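Glycosyl hydrolases family 2, sugar binding domain protein (Bacteroides uniformis str. 3978 T3 ii, PDB 6D1P) is a beta-glucuronidase of a gut bacterium, a glycoside hydrolase of family 2 that probably hydrolyses O-glycosidic bonds. Local coordinates at residues A[26-31]-A[195-200]; A[94-99]-A[162-167]; A[104-109]-A[138-143]; A[202-207]-A[286-291]. One frame throughout, in Å; residues are numbered along the deposited sequence.

Interaction 1: residues A[26-31]-A[195-200]; sequences DRKQRL and NLVYTP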
loop_
_atom_site.group_PDB
_atom_site.type_symbol
_atom_site.label_atom_id
_atom_site.label_comp_id
_atom_site.label_asym_id
_atom_site.label_seq_id
_atom_site.Cartn_x
_atom_site.Cartn_y
_atom_site.Cartn_z
ATOM N N ASP A 26 22.662 -0.808 33.282
ATOM C CA ASP A 26 21.329 -0.829 33.856
ATOM C C ASP A 26 20.579 0.471 33.617
ATOM O O ASP A 26 19.434 0.594 34.057
ATOM C CB ASP A 26 21.420 -1.122 35.359
ATOM C CG ASP A 26 22.038 -2.477 35.645
ATOM O OD1 ASP A 26 22.434 -3.154 34.667
ATOM O OD2 ASP A 26 22.141 -2.864 36.832
ATOM N N ARG A 27 21.181 1.420 32.914
ATOM C CA ARG A 27 20.630 2.760 32.728
ATOM C C ARG A 27 20.363 3.003 31.227
ATOM O O ARG A 27 21.265 3.365 30.464
ATOM C CB ARG A 27 21.620 3.800 33.363
ATOM C CG ARG A 27 21.184 5.267 33.352
ATOM C CD ARG A 27 21.883 6.028 32.212
ATOM N NE ARG A 27 21.900 7.481 32.390
ATOM C CZ ARG A 27 20.824 8.271 32.331
ATOM N NH1 ARG A 27 19.610 7.764 32.117
ATOM N NH2 ARG A 27 20.960 9.579 32.501
ATOM N N LYS A 28 19.109 2.806 30.799
ATOM C CA LYS A 28 18.723 3.063 29.412
ATOM C C LYS A 28 17.272 3.527 29.338
ATOM O O LYS A 28 16.463 3.194 30.208
ATOM C CB LYS A 28 18.937 1.816 28.542
ATOM C CG LYS A 28 18.809 0.505 29.287
ATOM C CD LYS A 28 19.283 -0.665 28.432
ATOM C CE LYS A 28 20.756 -0.557 28.085
ATOM N NZ LYS A 28 21.241 -1.767 27.336
ATOM N N GLN A 29 16.944 4.292 28.281
ATOM C CA GLN A 29 15.612 4.872 28.103
ATOM C C GLN A 29 14.957 4.325 26.831
ATOM O O GLN A 29 15.541 4.397 25.742
ATOM C CB GLN A 29 15.667 6.408 28.064
ATOM C CG GLN A 29 14.277 7.038 27.846
ATOM C CD GLN A 29 14.338 8.553 27.629
ATOM O OE1 GLN A 29 15.295 9.202 28.069
ATOM N NE2 GLN A 29 13.332 9.118 26.943
ATOM N N ARG A 30 13.748 3.780 26.976
ATOM C CA ARG A 30 12.929 3.372 25.848
ATOM C C ARG A 30 12.313 4.607 25.198
ATOM O O ARG A 30 11.636 5.402 25.866
ATOM C CB ARG A 30 11.826 2.422 26.300
ATOM C CG ARG A 30 12.299 1.075 26.705
ATOM C CD ARG A 30 11.141 0.241 27.147
ATOM N NE ARG A 30 11.580 -1.109 27.466
ATOM C CZ ARG A 30 10.817 -2.016 28.064
ATOM N NH1 ARG A 30 9.567 -1.717 28.419
ATOM N NH2 ARG A 30 11.312 -3.223 28.315
ATOM N N LEU A 31 12.545 4.754 23.897
ATOM C CA LEU A 31 11.950 5.807 23.089
ATOM C C LEU A 31 10.645 5.268 22.521
ATOM O O LEU A 31 10.618 4.654 21.460
ATOM C CB LEU A 31 12.910 6.221 21.983
ATOM C CG LEU A 31 14.334 6.515 22.463
ATOM C CD1 LEU A 31 15.230 6.804 21.303
ATOM C CD2 LEU A 31 14.336 7.694 23.430
ATOM N N ASN A 195 16.144 2.076 22.287
ATOM C CA ASN A 195 16.630 2.647 23.535
ATOM C C ASN A 195 17.667 3.722 23.259
ATOM O O ASN A 195 18.530 3.556 22.394
ATOM C CB ASN A 195 17.248 1.568 24.433
ATOM C CG ASN A 195 16.303 0.433 24.686
ATOM O OD1 ASN A 195 15.142 0.650 25.061
ATOM N ND2 ASN A 195 16.769 -0.791 24.458
ATOM N N LEU A 196 17.572 4.826 23.995
ATOM C CA LEU A 196 18.645 5.812 24.071
ATOM C C LEU A 196 19.554 5.452 25.242
ATOM O O LEU A 196 19.072 5.249 26.365
ATOM C CB LEU A 196 18.066 7.217 24.247
ATOM C CG LEU A 196 19.064 8.368 24.287
ATOM C CD1 LEU A 196 19.812 8.471 22.966
ATOM C CD2 LEU A 196 18.327 9.665 24.607
ATOM N N VAL A 197 20.855 5.332 24.982
ATOM C CA VAL A 197 21.768 4.750 25.966
ATOM C C VAL A 197 23.057 5.559 26.024
ATOM O O VAL A 197 23.687 5.826 24.992
ATOM C CB VAL A 197 22.077 3.270 25.662
ATOM C CG1 VAL A 197 22.992 2.676 26.736
ATOM C CG2 VAL A 197 20.788 2.463 25.561
ATOM N N TYR A 198 23.447 5.938 27.239
ATOM C CA TYR A 198 24.673 6.677 27.510
ATOM C C TYR A 198 25.664 5.794 28.261
ATOM O O TYR A 198 25.277 5.050 29.173
ATOM C CB TYR A 198 24.394 7.922 28.358
ATOM C CG TYR A 198 23.293 8.846 27.884
ATOM C CD1 TYR A 198 23.447 9.602 26.739
ATOM C CD2 TYR A 198 22.125 9.007 28.622
ATOM C CE1 TYR A 198 22.460 10.474 26.312
ATOM C CE2 TYR A 198 21.127 9.884 28.204
ATOM C CZ TYR A 198 21.308 10.615 27.044
ATOM O OH TYR A 198 20.339 11.494 26.601
ATOM N N THR A 199 26.936 5.887 27.894
ATOM C CA THR A 199 28.009 5.155 28.553
ATOM C C THR A 199 29.227 6.056 28.668
ATOM O O THR A 199 29.372 7.015 27.898
ATOM C CB THR A 199 28.403 3.871 27.805
ATOM O OG1 THR A 199 28.723 4.182 26.445
ATOM C CG2 THR A 199 27.291 2.858 27.844
ATOM N N PRO A 200 30.120 5.778 29.619
ATOM C CA PRO A 200 31.375 6.532 29.712
ATOM C C PRO A 200 32.297 6.246 28.534
ATOM O O PRO A 200 32.105 5.308 27.757
ATOM C CB PRO A 200 31.994 6.032 31.023
ATOM C CG PRO A 200 30.877 5.463 31.781
ATOM C CD PRO A 200 29.940 4.887 30.776
HETATM O O HOH W 1 22.060 5.333 29.172
HETATM O O HOH W 2 13.769 -1.758 26.438
#

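Interaction 2: residues A[94-99]-A[162-167]; sequences TMLNIE and IPIAIR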
loop_
_atom_site.group_PDB
_atom_site.type_symbol
_atom_site.label_atom_id
_atom_site.label_comp_id
_atom_site.label_asym_id
_atom_site.label_seq_id
_atom_site.Cartn_x
_atom_site.Cartn_y
_atom_site.Cartn_z
ATOM N N THR A 94 11.689 11.584 14.608
ATOM C CA THR A 94 11.346 12.216 15.877
ATOM C C THR A 94 12.437 13.204 16.281
ATOM O O THR A 94 13.457 13.357 15.605
ATOM C CB THR A 94 11.144 11.194 16.996
ATOM O OG1 THR A 94 10.620 11.877 18.127
ATOM C CG2 THR A 94 12.484 10.575 17.412
ATOM N N MET A 95 12.215 13.842 17.431
ATOM C CA MET A 95 13.101 14.841 18.016
ATOM C C MET A 95 13.556 14.344 19.381
ATOM O O MET A 95 12.717 13.971 20.209
ATOM C CB MET A 95 12.361 16.179 18.172
ATOM C CG MET A 95 13.013 17.335 17.479
ATOM S SD MET A 95 12.958 17.161 15.702
ATOM C CE MET A 95 11.384 17.979 15.366
ATOM N N LEU A 96 14.864 14.364 19.641
ATOM C CA LEU A 96 15.383 13.831 20.904
ATOM C C LEU A 96 16.140 14.881 21.707
ATOM O O LEU A 96 16.981 15.605 21.162
ATOM C CB LEU A 96 16.305 12.632 20.675
ATOM C CG LEU A 96 15.677 11.335 20.169
ATOM C CD1 LEU A 96 16.697 10.229 20.304
ATOM C CD2 LEU A 96 14.389 11.008 20.910
ATOM N N ASN A 97 15.842 14.942 23.005
ATOM C CA ASN A 97 16.684 15.631 23.978
ATOM C C ASN A 97 17.815 14.697 24.367
ATOM O O ASN A 97 17.578 13.659 24.990
ATOM C CB ASN A 97 15.881 16.029 25.212
ATOM C CG ASN A 97 15.029 17.235 24.972
ATOM O OD1 ASN A 97 15.517 18.254 24.480
ATOM N ND2 ASN A 97 13.739 17.133 25.299
ATOM N N ILE A 98 19.039 15.059 24.012
ATOM C CA ILE A 98 20.200 14.210 24.234
ATOM C C ILE A 98 21.075 14.871 25.293
ATOM O O ILE A 98 21.756 15.866 25.016
ATOM C CB ILE A 98 20.954 13.955 22.923
ATOM C CG1 ILE A 98 20.147 12.960 22.087
ATOM C CG2 ILE A 98 22.359 13.433 23.185
ATOM C CD1 ILE A 98 20.771 12.592 20.793
ATOM N N GLU A 99 21.050 14.315 26.506
ATOM C CA GLU A 99 21.710 14.864 27.693
ATOM C C GLU A 99 22.656 13.802 28.250
ATOM O O GLU A 99 22.344 13.148 29.249
ATOM C CB GLU A 99 20.636 15.308 28.807
ATOM C CG GLU A 99 19.462 16.194 28.328
ATOM C CD GLU A 99 18.475 16.554 29.457
ATOM O OE1 GLU A 99 18.365 17.756 29.799
ATOM O OE2 GLU A 99 17.815 15.639 30.006
ATOM N N ILE A 162 17.560 17.103 18.782
ATOM C CA ILE A 162 18.271 16.409 17.711
ATOM C C ILE A 162 17.257 15.691 16.831
ATOM O O ILE A 162 16.450 14.915 17.345
ATOM C CB ILE A 162 19.312 15.413 18.248
ATOM C CG1 ILE A 162 20.208 16.092 19.287
ATOM C CG2 ILE A 162 20.171 14.881 17.114
ATOM C CD1 ILE A 162 20.924 17.312 18.766
ATOM N N PRO A 163 17.278 15.892 15.512
ATOM C CA PRO A 163 16.358 15.155 14.638
ATOM C C PRO A 163 16.887 13.784 14.235
ATOM O O PRO A 163 18.015 13.638 13.743
ATOM C CB PRO A 163 16.206 16.087 13.421
ATOM C CG PRO A 163 17.304 17.147 13.553
ATOM C CD PRO A 163 18.165 16.773 14.738
ATOM N N ILE A 164 16.053 12.771 14.450
ATOM C CA ILE A 164 16.374 11.375 14.185
ATOM C C ILE A 164 15.418 10.862 13.114
ATOM O O ILE A 164 14.212 11.121 13.174
ATOM C CB ILE A 164 16.259 10.536 15.471
ATOM C CG1 ILE A 164 17.285 11.015 16.490
ATOM C CG2 ILE A 164 16.456 9.034 15.198
ATOM C CD1 ILE A 164 18.702 10.945 15.975
ATOM N N ALA A 165 15.945 10.139 12.138
ATOM C CA ALA A 165 15.095 9.429 11.200
ATOM C C ALA A 165 15.642 8.029 11.006
ATOM O O ALA A 165 16.861 7.816 11.014
ATOM C CB ALA A 165 14.982 10.147 9.846
ATOM N N ILE A 166 14.731 7.073 10.846
ATOM C CA ILE A 166 15.086 5.673 10.683
ATOM C C ILE A 166 14.267 5.103 9.542
ATOM O O ILE A 166 13.031 5.169 9.570
ATOM C CB ILE A 166 14.841 4.867 11.960
ATOM C CG1 ILE A 166 15.603 5.506 13.112
ATOM C CG2 ILE A 166 15.299 3.435 11.742
ATOM C CD1 ILE A 166 15.218 4.978 14.443
ATOM N N ARG A 167 14.952 4.534 8.551
ATOM C CA ARG A 167 14.314 3.884 7.415
ATOM C C ARG A 167 14.336 2.379 7.656
ATOM O O ARG A 167 15.409 1.803 7.859
ATOM C CB ARG A 167 15.035 4.240 6.115
ATOM C CG ARG A 167 14.436 3.652 4.832
ATOM C CD ARG A 167 15.335 3.974 3.617
ATOM N NE ARG A 167 14.761 3.603 2.319
ATOM C CZ ARG A 167 14.835 2.387 1.784
ATOM N NH1 ARG A 167 15.436 1.394 2.442
ATOM N NH2 ARG A 167 14.301 2.147 0.600
#

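Interaction 3: residues A[104-109]-A[138-143]; sequences NGRTCL and KADITE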
loop_
_atom_site.group_PDB
_atom_site.type_symbol
_atom_site.label_atom_id
_atom_site.label_comp_id
_atom_site.label_asym_id
_atom_site.label_seq_id
_atom_site.Cartn_x
_atom_site.Cartn_y
_atom_site.Cartn_z
ATOM N N ASN A 104 33.084 13.132 27.739
ATOM C CA ASN A 104 33.365 12.348 26.535
ATOM C C ASN A 104 32.644 11.002 26.580
ATOM O O ASN A 104 33.164 9.974 26.140
ATOM C CB ASN A 104 34.869 12.158 26.338
ATOM C CG ASN A 104 35.626 13.465 26.377
ATOM O OD1 ASN A 104 36.619 13.594 27.096
ATOM N ND2 ASN A 104 35.151 14.453 25.617
ATOM N N GLY A 105 31.446 11.004 27.156
ATOM C CA GLY A 105 30.591 9.842 27.088
ATOM C C GLY A 105 30.129 9.596 25.666
ATOM O O GLY A 105 30.278 10.433 24.772
ATOM N N ARG A 106 29.560 8.414 25.452
ATOM C CA ARG A 106 29.104 8.011 24.132
ATOM C C ARG A 106 27.607 7.741 24.158
ATOM O O ARG A 106 27.071 7.224 25.147
ATOM C CB ARG A 106 29.890 6.794 23.644
ATOM C CG ARG A 106 31.385 7.055 23.647
ATOM C CD ARG A 106 32.109 6.282 22.572
ATOM N NE ARG A 106 31.677 6.647 21.226
ATOM C CZ ARG A 106 32.095 7.724 20.564
ATOM N NH1 ARG A 106 32.946 8.567 21.129
ATOM N NH2 ARG A 106 31.654 7.964 19.335
ATOM N N THR A 107 26.931 8.130 23.078
ATOM C CA THR A 107 25.481 8.039 22.980
ATOM C C THR A 107 25.124 7.106 21.835
ATOM O O THR A 107 25.564 7.314 20.700
ATOM C CB THR A 107 24.823 9.412 22.749
ATOM O OG1 THR A 107 25.211 10.327 23.777
ATOM C CG2 THR A 107 23.308 9.275 22.781
ATOM N N CYS A 108 24.311 6.097 22.135
ATOM C CA CYS A 108 23.897 5.105 21.157
ATOM C C CYS A 108 22.388 4.950 21.143
ATOM O O CYS A 108 21.732 4.959 22.194
ATOM C CB CYS A 108 24.525 3.744 21.446
ATOM S SG CYS A 108 26.272 3.713 21.105
ATOM N N LEU A 109 21.844 4.795 19.944
ATOM C CA LEU A 109 20.522 4.219 19.789
ATOM C C LEU A 109 20.688 2.709 19.747
ATOM O O LEU A 109 21.492 2.186 18.967
ATOM C CB LEU A 109 19.848 4.727 18.524
ATOM C CG LEU A 109 19.580 6.229 18.553
ATOM C CD1 LEU A 109 19.009 6.680 17.223
ATOM C CD2 LEU A 109 18.618 6.555 19.681
ATOM N N LYS A 138 23.327 -1.725 17.451
ATOM C CA LYS A 138 23.281 -0.344 17.908
ATOM C C LYS A 138 23.882 0.584 16.857
ATOM O O LYS A 138 24.562 0.157 15.923
ATOM C CB LYS A 138 23.999 -0.174 19.252
ATOM C CG LYS A 138 25.502 -0.432 19.211
ATOM C CD LYS A 138 26.115 -0.215 20.591
ATOM C CE LYS A 138 27.543 -0.689 20.635
ATOM N NZ LYS A 138 28.321 -0.071 19.521
ATOM N N ALA A 139 23.619 1.876 17.030
ATOM C CA ALA A 139 24.177 2.933 16.194
ATOM C C ALA A 139 24.759 3.998 17.108
ATOM O O ALA A 139 24.043 4.556 17.949
ATOM C CB ALA A 139 23.111 3.538 15.271
ATOM N N ASP A 140 26.048 4.277 16.946
ATOM C CA ASP A 140 26.745 5.245 17.783
ATOM C C ASP A 140 26.575 6.624 17.156
ATOM O O ASP A 140 27.198 6.933 16.136
ATOM C CB ASP A 140 28.220 4.863 17.925
ATOM C CG ASP A 140 28.908 5.586 19.079
ATOM O OD1 ASP A 140 28.796 6.828 19.148
ATOM O OD2 ASP A 140 29.554 4.907 19.921
ATOM N N ILE A 141 25.731 7.459 17.760
ATOM C CA ILE A 141 25.420 8.759 17.173
ATOM C C ILE A 141 26.244 9.878 17.797
ATOM O O ILE A 141 25.976 11.059 17.542
ATOM C CB ILE A 141 23.924 9.064 17.279
ATOM C CG1 ILE A 141 23.532 9.211 18.743
ATOM C CG2 ILE A 141 23.116 7.961 16.611
ATOM C CD1 ILE A 141 22.109 9.607 18.927
ATOM N N THR A 142 27.273 9.527 18.572
ATOM C CA THR A 142 27.986 10.498 19.397
ATOM C C THR A 142 28.594 11.613 18.555
ATOM O O THR A 142 28.389 12.801 18.834
ATOM C CB THR A 142 29.063 9.775 20.218
ATOM O OG1 THR A 142 28.439 8.825 21.088
ATOM C CG2 THR A 142 29.861 10.755 21.052
ATOM N N GLU A 143 29.337 11.253 17.512
ATOM C CA GLU A 143 30.021 12.275 16.734
ATOM C C GLU A 143 29.053 13.090 15.885
ATOM O O GLU A 143 29.273 14.289 15.681
ATOM C CB GLU A 143 31.113 11.635 15.873
ATOM C CG GLU A 143 32.432 11.515 16.625
ATOM C CD GLU A 143 32.740 12.781 17.432
ATOM O OE1 GLU A 143 32.529 12.781 18.674
ATOM O OE2 GLU A 143 33.173 13.786 16.813
#

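Interaction 4: residues A[202-207]-A[286-291]; sequences VHFEQI and CVAELI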
loop_
_atom_site.group_PDB
_atom_site.type_symbol
_atom_site.label_atom_id
_atom_site.label_comp_id
_atom_site.label_asym_id
_atom_site.label_seq_id
_atom_site.Cartn_x
_atom_site.Cartn_y
_atom_site.Cartn_z
ATOM N N VAL A 202 35.044 4.919 28.725
ATOM C CA VAL A 202 35.440 3.540 28.960
ATOM C C VAL A 202 34.273 2.856 29.656
ATOM O O VAL A 202 33.695 3.411 30.593
ATOM C CB VAL A 202 36.741 3.456 29.780
ATOM C CG1 VAL A 202 37.005 2.031 30.242
ATOM C CG2 VAL A 202 37.917 3.970 28.950
ATOM N N HIS A 203 33.928 1.660 29.189
ATOM C CA HIS A 203 32.627 1.055 29.439
ATOM C C HIS A 203 32.758 -0.444 29.249
ATOM O O HIS A 203 33.711 -0.924 28.633
ATOM C CB HIS A 203 31.577 1.606 28.471
ATOM C CG HIS A 203 32.030 1.571 27.044
ATOM N ND1 HIS A 203 32.567 2.667 26.402
ATOM C CD2 HIS A 203 32.092 0.549 26.157
ATOM C CE1 HIS A 203 32.918 2.328 25.175
ATOM N NE2 HIS A 203 32.641 1.048 25.000
ATOM N N PHE A 204 31.775 -1.178 29.757
ATOM C CA PHE A 204 31.710 -2.603 29.477
ATOM C C PHE A 204 31.252 -2.816 28.041
ATOM O O PHE A 204 30.232 -2.262 27.617
ATOM C CB PHE A 204 30.758 -3.303 30.442
ATOM C CG PHE A 204 31.010 -2.970 31.874
ATOM C CD1 PHE A 204 32.158 -3.411 32.511
ATOM C CD2 PHE A 204 30.097 -2.217 32.589
ATOM C CE1 PHE A 204 32.398 -3.102 33.835
ATOM C CE2 PHE A 204 30.327 -1.905 33.922
ATOM C CZ PHE A 204 31.480 -2.349 34.545
ATOM N N GLU A 205 32.018 -3.605 27.287
ATOM C CA GLU A 205 31.577 -4.005 25.958
ATOM C C GLU A 205 30.862 -5.352 26.005
ATOM O O GLU A 205 29.733 -5.479 25.523
ATOM C CB GLU A 205 32.769 -4.037 24.994
ATOM C CG GLU A 205 32.382 -3.814 23.539
ATOM C CD GLU A 205 33.445 -3.055 22.752
ATOM O OE1 GLU A 205 33.235 -1.848 22.479
ATOM O OE2 GLU A 205 34.489 -3.660 22.413
ATOM N N GLN A 206 31.481 -6.352 26.627
ATOM C CA GLN A 206 30.897 -7.682 26.694
ATOM C C GLN A 206 31.190 -8.301 28.056
ATOM O O GLN A 206 32.250 -8.070 28.642
ATOM C CB GLN A 206 31.447 -8.557 25.560
ATOM C CG GLN A 206 30.629 -9.798 25.244
ATOM C CD GLN A 206 31.127 -10.510 23.992
ATOM O OE1 GLN A 206 30.335 -10.867 23.113
ATOM N NE2 GLN A 206 32.448 -10.718 23.905
ATOM N N ILE A 207 30.232 -9.085 28.559
ATOM C CA ILE A 207 30.361 -9.775 29.843
ATOM C C ILE A 207 29.813 -11.187 29.710
ATOM O O ILE A 207 28.595 -11.407 29.749
ATOM C CB ILE A 207 29.642 -9.014 30.978
ATOM C CG1 ILE A 207 30.353 -7.688 31.255
ATOM C CG2 ILE A 207 29.530 -9.873 32.258
ATOM C CD1 ILE A 207 29.970 -7.050 32.556
ATOM N N CYS A 286 25.217 -11.447 38.739
ATOM C CA CYS A 286 26.561 -10.900 38.692
ATOM C C CYS A 286 26.463 -9.410 38.408
ATOM O O CYS A 286 25.822 -9.001 37.435
ATOM C CB CYS A 286 27.395 -11.605 37.624
ATOM S SG CYS A 286 28.998 -10.850 37.308
ATOM N N VAL A 287 27.077 -8.598 39.264
ATOM C CA VAL A 287 27.054 -7.146 39.121
ATOM C C VAL A 287 28.478 -6.677 38.873
ATOM O O VAL A 287 29.369 -6.895 39.707
ATOM C CB VAL A 287 26.461 -6.448 40.357
ATOM C CG1 VAL A 287 26.410 -4.953 40.132
ATOM C CG2 VAL A 287 25.076 -6.982 40.683
ATOM N N ALA A 288 28.693 -6.054 37.724
ATOM C CA ALA A 288 29.942 -5.384 37.416
ATOM C C ALA A 288 29.754 -3.889 37.607
ATOM O O ALA A 288 28.668 -3.345 37.392
ATOM C CB ALA A 288 30.405 -5.673 35.986
ATOM N N GLU A 289 30.828 -3.223 37.998
ATOM C CA GLU A 289 30.707 -1.849 38.443
ATOM C C GLU A 289 31.999 -1.119 38.142
ATOM O O GLU A 289 33.080 -1.579 38.519
ATOM C CB GLU A 289 30.395 -1.810 39.938
ATOM C CG GLU A 289 29.413 -0.748 40.319
ATOM C CD GLU A 289 29.364 -0.545 41.807
ATOM O OE1 GLU A 289 29.048 -1.519 42.526
ATOM O OE2 GLU A 289 29.668 0.583 42.253
ATOM N N LEU A 290 31.887 0.010 37.469
ATOM C CA LEU A 290 33.045 0.801 37.103
ATOM C C LEU A 290 32.746 2.257 37.412
ATOM O O LEU A 290 31.625 2.726 37.193
ATOM C CB LEU A 290 33.391 0.624 35.622
ATOM C CG LEU A 290 34.552 1.480 35.124
ATOM C CD1 LEU A 290 35.847 1.025 35.793
ATOM C CD2 LEU A 290 34.665 1.414 33.612
ATOM N N ILE A 291 33.749 2.970 37.919
ATOM C CA ILE A 291 33.596 4.352 38.348
ATOM C C ILE A 291 34.584 5.225 37.591
ATOM O O ILE A 291 35.746 4.846 37.408
ATOM C CB ILE A 291 33.805 4.491 39.869
ATOM C CG1 ILE A 291 32.876 3.536 40.614
ATOM C CG2 ILE A 291 33.562 5.932 40.312
ATOM C CD1 ILE A 291 33.330 3.201 42.007
#

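Interaction 1: residues A[26-31]-A[195-200]
Gln29 and Leu196 form an antiparallel hydrogen-bonded pair, with Gln29 N 3.0 Å from Leu196 O and Leu196 N 2.7 Å from Gln29 O, and the two short strands run at 164° to each other. The pairing puts strand 28-30 at the edge of a four-stranded sheet in the jelly-roll-like beta sandwich of the sugar binding domain. Arg30 and Asn195 are the next, non-hydrogen-bonded pair. Their side chains lie alongside each other and point the same way, with Asn195 OD1 3.3 Å from Arg30 CG. The extended Arg30 chain carries its guanidinium on to a salt bridge with Glu343, and Asn195 ND2 bonds to Glu112. On the same face Lys28 CB rests 3.6 Å from Val197 CG2. The Lys28 chain turns at CG-CD (chi3 63°), which brings CE back to 3.9 Å from Val197 CG2. Its NZ bonds to Ile23 O and Glu110. Leu31 lays CD2 at 3.8 Å from Leu196 CB. A serine here would remove both methyls and would probably open a gap beside Leu196 and Leu109. Tyr198 OH is held by Glu99 N. The same ring presents its edge to Arg27: Tyr198 CD2 sits over the centre of the guanidinium, 4.0 Å from Arg27 CZ, with the two planes 67° apart.

Interaction 2: residues A[94-99]-A[162-167]
Ile162 and Leu96 form an antiparallel hydrogen-bonded pair. They join the two middle strands of the six-stranded sheet in the sugar binding domain, a beta sandwich. Ile162 loses the most surface to this contact, followed by Ile164; Leu96 and Thr94 come next, about equal. The backbone of Ile162 is gripped twice: Leu96 N reaches Ile162 O at 2.8 Å, and Ile162 N reaches Leu96 O at 2.9 Å. The CG1 branch of Ile162 lies beside its own backbone N (chi1 -50°), and it meets Ile98 CD1 at 3.9 Å. The two side chains stand roughly perpendicular. Ile98 follows the strand and also packs on Val145 of helix 142-149, while Ile162 leans on Val122 and Phe148. Ile164 pairs with Thr94. Its N is 2.9 Å from Thr94 O, in a nearly straight bond of 177°. Thr94 N returns a bond to Ile164 O at 2.9 Å, and Thr94 OG1 is held by His34 O. The side chain of Ile164 slants across to the next pair, where its CG1 touches Leu96 CD1 at 3.9 Å. The other face carries Met95 and Pro163, with Met95 SD 4.1 Å from Pro163 CB. Pro163 has no N-H, but its non-hydrogen-bonded position asks for none toward the Met95 strand. All four hydrogen bonds between the strands are main chain to main chain, and they set the register. The side chains add apolar packing alone, with no charge pairing between the strands.

Interaction 3: residues A[104-109]-A[138-143]
Arg106 and Asp140 form a salt bridge in which NE and NH2 grip the carboxylate side-on. Arg106 NE meets Asp140 OD2 on its syn side at 3.0 Å, almost straight at 175°. Arg106 NH2 reaches Asp140 OD1 at 3.1 Å from above the carboxylate plane. A bend in the arginine chain (chi3 62°) turns the guanidinium to this position, and Thr142 CB lies over one of its faces. Other side-chain hydrogen bonds extend the network. Asp140 OD1 also accepts from Thr142 N, an Asx turn, and from Thr142 OG1 at 2.8 Å. Three donors on one oxygen probably favour the charged carboxylate. Thr142 OG1 in turn accepts from Thr107 N at 2.6 Å, so it links strand to carboxylate. Backbone bonds complete the pairing. Leu109 and Ala139 exchange two, and Ile141 N, at the N-cap position, meets Thr107 O at 2.9 Å. Apolar contacts lie beside them: Thr107 CG2 is 4.0 Å from Ile141 CG1, and Leu109 CG is 4.2 Å from Ile141 CD1. Strand 137-140 is one of the two outermost strands of this sugar binding domain sheet within the chain and leads directly into helix 142-149. Strand 106-111 has strand 194-199 on its other side. Leu109 and Ile141 reach across the sandwich to Val120 and Val122 of strand 117-122.

Interaction 4: residues A[202-207]-A[286-291]
Phe204 reaches across to Ala288 and Leu290, joining two facing sheets of the immunoglobulin-like beta sandwich of family 2 enzymes. No hydrogen bond links the segments. Phe204 CG sits anti to its carbonyl carbon (chi1 -50°), which sends the ring toward the opposite strand. The Ala288 methyl CB lies over the ring face, 4.2 Å from its centroid, in a CH-pi contact. The ring tip, Phe204 CZ, is 3.7 Å from Leu290 CB, and these two side chains run antiparallel past one another. With an alanine in place of this phenylalanine, the Ala288 methyl would probably lose the ring face it rests on, and a gap would open between the sheets. Leu290 keeps CG opposite its backbone N (chi1 177°) and so carries CD2 to 4.1 Å from Val202 CG1. Ile207 CD1 lies on the same side of the Phe204 ring plane as Ala288 CB and meets that methyl at 3.7 Å. Glu205 and Gln206 form a classic bulge opposite Ala227, so that Phe204 and Ile207, three residues apart, both face inward. Strand 203-213 is an outer strand of a three-stranded sheet, next to strand 219-229, whose Phe228 meets the Phe204 ring. Strand 284-292 lies between strands 240-246 and 295-303.

How the interactions relate
Interactions 1 and 3 build the same sheet: strand 194-199 bonds to strand 106-111, so strands 28-30 and 137-140 end up at its two edges. Both are partly buried and carry charged side chains near solvent. Interaction 2 belongs to the other sheet of the same domain and is the most buried of the four, with apolar side-chain packing. The two sheets meet where Ile98 packs on Ile141 and Leu31 on Leu96. Interaction 4 follows interaction 1 in sequence but lies in the next domain, and it alone joins facing strands without any hydrogen bond.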